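Fimbriae-associated protein Fap1 (Streptococcus parasanguinis, PDB 3RGU) is a fimbrial adhesin, probably anchored to cell-wall peptidoglycan, that is thought to take part in oral biofilm formation. Local coordinates at residues A[59-71]-A[94-108]. Residues are numbered along the deposited sequence; the frame is centred on the assembly and turned at random.
Sequences ELMKSLVATQSQL and TLGNNTQALGNELIK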
# COMPACT_ATOMS: atom_id res chain seq x y z
N GLU A 59 7.68 -13.78 0.65
CA GLU A 59 6.93 -13.24 -0.49
C GLU A 59 6.00 -12.11 -0.07
O GLU A 59 5.88 -11.07 -0.74
CB GLU A 59 6.08 -14.33 -1.14
CG GLU A 59 5.33 -13.87 -2.37
CD GLU A 59 4.53 -14.99 -3.02
OE1 GLU A 59 4.52 -16.13 -2.50
OE2 GLU A 59 3.89 -14.71 -4.06
N LEU A 60 5.33 -12.35 1.04
CA LEU A 60 4.39 -11.39 1.55
C LEU A 60 5.18 -10.18 2.03
O LEU A 60 4.82 -9.05 1.77
CB LEU A 60 3.57 -11.99 2.68
CG LEU A 60 2.51 -11.06 3.25
CD1 LEU A 60 1.37 -10.84 2.25
CD2 LEU A 60 1.98 -11.58 4.58
N MET A 61 6.27 -10.44 2.74
CA MET A 61 7.02 -9.37 3.34
C MET A 61 7.50 -8.40 2.26
O MET A 61 7.44 -7.18 2.44
CB MET A 61 8.16 -9.93 4.20
CG MET A 61 8.99 -8.91 4.96
SD MET A 61 8.11 -7.71 6.00
CE MET A 61 7.23 -8.80 7.09
N LYS A 62 7.92 -8.94 1.11
CA LYS A 62 8.46 -8.10 0.04
C LYS A 62 7.39 -7.11 -0.42
O LYS A 62 7.66 -5.92 -0.57
CB LYS A 62 9.00 -8.92 -1.13
CG LYS A 62 10.23 -9.78 -0.80
CD LYS A 62 10.87 -10.43 -2.04
CE LYS A 62 11.17 -11.92 -1.84
NZ LYS A 62 12.36 -12.47 -2.59
N SER A 63 6.16 -7.58 -0.59
CA SER A 63 5.15 -6.64 -1.03
C SER A 63 4.63 -5.77 0.10
O SER A 63 4.28 -4.62 -0.13
CB SER A 63 4.02 -7.29 -1.82
OG SER A 63 3.43 -8.29 -1.04
N LEU A 64 4.59 -6.31 1.30
CA LEU A 64 4.17 -5.51 2.44
C LEU A 64 5.15 -4.37 2.65
O LEU A 64 4.72 -3.22 2.74
CB LEU A 64 4.05 -6.34 3.71
CG LEU A 64 3.86 -5.55 5.01
CD1 LEU A 64 2.52 -4.86 5.07
CD2 LEU A 64 4.04 -6.43 6.22
N VAL A 65 6.44 -4.65 2.73
CA VAL A 65 7.38 -3.57 3.04
C VAL A 65 7.29 -2.46 1.99
O VAL A 65 7.34 -1.28 2.34
CB VAL A 65 8.85 -4.02 3.28
CG1 VAL A 65 9.49 -4.59 2.03
CG2 VAL A 65 9.68 -2.87 3.87
N ALA A 66 7.13 -2.86 0.73
CA ALA A 66 7.05 -1.89 -0.37
C ALA A 66 5.86 -0.99 -0.17
O ALA A 66 5.96 0.24 -0.27
CB ALA A 66 6.95 -2.59 -1.69
N THR A 67 4.72 -1.60 0.15
CA THR A 67 3.53 -0.82 0.38
C THR A 67 3.73 0.09 1.58
O THR A 67 3.35 1.25 1.55
CB THR A 67 2.32 -1.69 0.57
OG1 THR A 67 2.22 -2.62 -0.52
CG2 THR A 67 1.10 -0.84 0.62
N GLN A 68 4.36 -0.42 2.62
CA GLN A 68 4.55 0.39 3.82
C GLN A 68 5.46 1.57 3.54
O GLN A 68 5.28 2.65 4.10
CB GLN A 68 5.12 -0.47 4.95
CG GLN A 68 5.37 0.30 6.23
CD GLN A 68 4.09 0.61 6.97
OE1 GLN A 68 3.04 0.07 6.64
NE2 GLN A 68 4.16 1.49 7.97
N SER A 69 6.43 1.36 2.66
CA SER A 69 7.43 2.35 2.35
C SER A 69 6.81 3.49 1.57
O SER A 69 7.04 4.68 1.86
CB SER A 69 8.51 1.69 1.51
OG SER A 69 9.35 2.67 0.95
N GLN A 70 6.02 3.11 0.57
CA GLN A 70 5.37 4.02 -0.34
C GLN A 70 4.31 4.83 0.41
O GLN A 70 4.19 6.03 0.23
CB GLN A 70 4.76 3.22 -1.48
CG GLN A 70 4.10 4.04 -2.56
CD GLN A 70 4.97 5.16 -3.08
OE1 GLN A 70 6.18 5.00 -3.23
NE2 GLN A 70 4.35 6.30 -3.35
N LEU A 71 3.55 4.15 1.26
CA LEU A 71 2.55 4.80 2.08
C LEU A 71 3.15 5.90 2.91
O LEU A 71 2.54 6.94 3.07
CB LEU A 71 1.90 3.79 3.02
CG LEU A 71 0.90 4.31 4.04
CD1 LEU A 71 -0.45 4.50 3.39
CD2 LEU A 71 0.78 3.32 5.17
N THR A 94 1.33 5.01 -7.75
CA THR A 94 2.30 4.07 -7.23
C THR A 94 1.74 3.39 -5.97
O THR A 94 1.76 2.15 -5.87
CB THR A 94 3.62 4.75 -6.89
OG1 THR A 94 4.15 5.35 -8.07
CG2 THR A 94 4.62 3.74 -6.34
N LEU A 95 1.27 4.20 -5.03
CA LEU A 95 0.68 3.67 -3.82
C LEU A 95 -0.45 2.70 -4.16
O LEU A 95 -0.60 1.66 -3.52
CB LEU A 95 0.19 4.77 -2.87
CG LEU A 95 -0.42 4.22 -1.57
CD1 LEU A 95 0.63 3.49 -0.71
CD2 LEU A 95 -1.13 5.29 -0.75
N GLY A 96 -1.23 3.05 -5.18
CA GLY A 96 -2.33 2.21 -5.63
C GLY A 96 -1.83 0.88 -6.14
O GLY A 96 -2.34 -0.16 -5.74
N ASN A 97 -0.81 0.92 -6.99
CA ASN A 97 -0.24 -0.28 -7.60
C ASN A 97 0.33 -1.22 -6.56
O ASN A 97 0.14 -2.43 -6.65
CB ASN A 97 0.85 0.09 -8.62
CG ASN A 97 0.28 0.69 -9.90
OD1 ASN A 97 -0.84 0.37 -10.34
ND2 ASN A 97 1.07 1.57 -10.52
N ASN A 98 1.04 -0.65 -5.59
CA ASN A 98 1.57 -1.43 -4.48
C ASN A 98 0.47 -2.08 -3.67
O ASN A 98 0.56 -3.27 -3.39
CB ASN A 98 2.47 -0.57 -3.60
CG ASN A 98 3.85 -0.41 -4.19
OD1 ASN A 98 4.14 -0.94 -5.26
ND2 ASN A 98 4.71 0.33 -3.50
N THR A 99 -0.55 -1.31 -3.31
CA THR A 99 -1.73 -1.79 -2.58
C THR A 99 -2.41 -2.89 -3.40
O THR A 99 -2.78 -3.93 -2.86
CB THR A 99 -2.73 -0.66 -2.36
OG1 THR A 99 -2.16 0.31 -1.48
CG2 THR A 99 -3.98 -1.16 -1.72
N GLN A 100 -2.57 -2.67 -4.69
CA GLN A 100 -3.21 -3.66 -5.52
C GLN A 100 -2.45 -4.99 -5.42
O GLN A 100 -3.04 -6.03 -5.15
CB GLN A 100 -3.36 -3.17 -6.95
CG GLN A 100 -4.15 -4.10 -7.83
CD GLN A 100 -5.59 -4.23 -7.36
OE1 GLN A 100 -6.32 -3.24 -7.31
NE2 GLN A 100 -6.00 -5.46 -7.01
N ALA A 101 -1.14 -4.91 -5.59
CA ALA A 101 -0.30 -6.11 -5.55
C ALA A 101 -0.31 -6.91 -4.25
O ALA A 101 -0.33 -8.14 -4.25
CB ALA A 101 1.12 -5.66 -5.88
N LEU A 102 -0.31 -6.18 -3.13
CA LEU A 102 -0.44 -6.75 -1.81
C LEU A 102 -1.74 -7.50 -1.70
O LEU A 102 -1.78 -8.58 -1.11
CB LEU A 102 -0.41 -5.64 -0.77
CG LEU A 102 -0.45 -6.05 0.70
CD1 LEU A 102 0.72 -6.97 1.04
CD2 LEU A 102 -0.46 -4.80 1.58
N GLY A 103 -2.80 -6.94 -2.28
CA GLY A 103 -4.10 -7.61 -2.36
C GLY A 103 -3.99 -8.97 -3.01
O GLY A 103 -4.41 -9.98 -2.44
N ASN A 104 -3.40 -9.02 -4.19
CA ASN A 104 -3.30 -10.28 -4.91
C ASN A 104 -2.46 -11.28 -4.16
O ASN A 104 -2.74 -12.47 -4.19
CB ASN A 104 -2.75 -10.08 -6.33
CG ASN A 104 -3.59 -9.11 -7.15
OD1 ASN A 104 -3.05 -8.35 -7.94
ND2 ASN A 104 -4.91 -9.14 -6.96
N GLU A 105 -1.42 -10.79 -3.48
CA GLU A 105 -0.57 -11.64 -2.68
C GLU A 105 -1.39 -12.27 -1.56
O GLU A 105 -1.31 -13.47 -1.31
CB GLU A 105 0.60 -10.84 -2.12
CG GLU A 105 1.59 -11.66 -1.32
CD GLU A 105 2.26 -12.76 -2.14
OE1 GLU A 105 2.57 -12.53 -3.33
OE2 GLU A 105 2.49 -13.85 -1.58
N LEU A 106 -2.21 -11.44 -0.90
CA LEU A 106 -3.09 -11.91 0.16
C LEU A 106 -4.09 -12.97 -0.32
O LEU A 106 -4.29 -13.98 0.36
CB LEU A 106 -3.81 -10.74 0.81
CG LEU A 106 -3.03 -10.02 1.90
CD1 LEU A 106 -3.78 -8.76 2.31
CD2 LEU A 106 -2.80 -10.93 3.10
N ILE A 107 -4.69 -12.73 -1.47
CA ILE A 107 -5.61 -13.68 -2.09
C ILE A 107 -4.86 -14.95 -2.50
O ILE A 107 -5.33 -16.06 -2.28
CB ILE A 107 -6.33 -13.05 -3.30
CG1 ILE A 107 -7.41 -12.09 -2.82
CG2 ILE A 107 -6.94 -14.10 -4.21
CD1 ILE A 107 -7.81 -11.04 -3.83
N LYS A 108 -3.67 -14.79 -3.07
CA LYS A 108 -2.86 -15.94 -3.49
C LYS A 108 -2.53 -16.92 -2.35
O LYS A 108 -2.23 -18.07 -2.61
CB LYS A 108 -1.58 -15.44 -4.15
CG LYS A 108 -0.93 -16.42 -5.10
CD LYS A 108 0.51 -16.02 -5.41
CE LYS A 108 1.29 -17.19 -5.97
NZ LYS A 108 2.71 -16.85 -6.19
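Two neighbouring helices of a three-helix bundle, 54-79 and 85-109, run antiparallel here with L102 as a knob in the hole formed by L60, S63, L64 and T67. The segment axes approach to 8.9 Å at 154°. With CG anti to the backbone N (chi1 -177°), the L102 side chain points into this hole. Its CD1 lies 4.1 Å from L60 CD1, and its side chain also touches N42 of helix 32-50, the third member of the bundle. Hydroxyls next to this knob are turned back onto their own helix: T67 OG1 donates to S63 O at 2.9 Å, from the face of that carbonyl opposite T67 N. Farther along, L95 CD1 packs 3.6 Å from L71 N, and Q70 lays its amide carbon CD against T94 CG2 at 3.6 Å, the two side chains crossing at about a right angle. At the other end, E59 extends towards K108, whose NZ forms a salt bridge with the syn lone pair of E59 OE2 (3.2 Å). The E105 carboxylate lies close by in a doubtful arrangement, a like charge that K108 would partly offset. The interface thus joins an apolar leucine centre, its hydroxyls bonded within their own helix, to a charged end carried by the E59-K108 salt bridge.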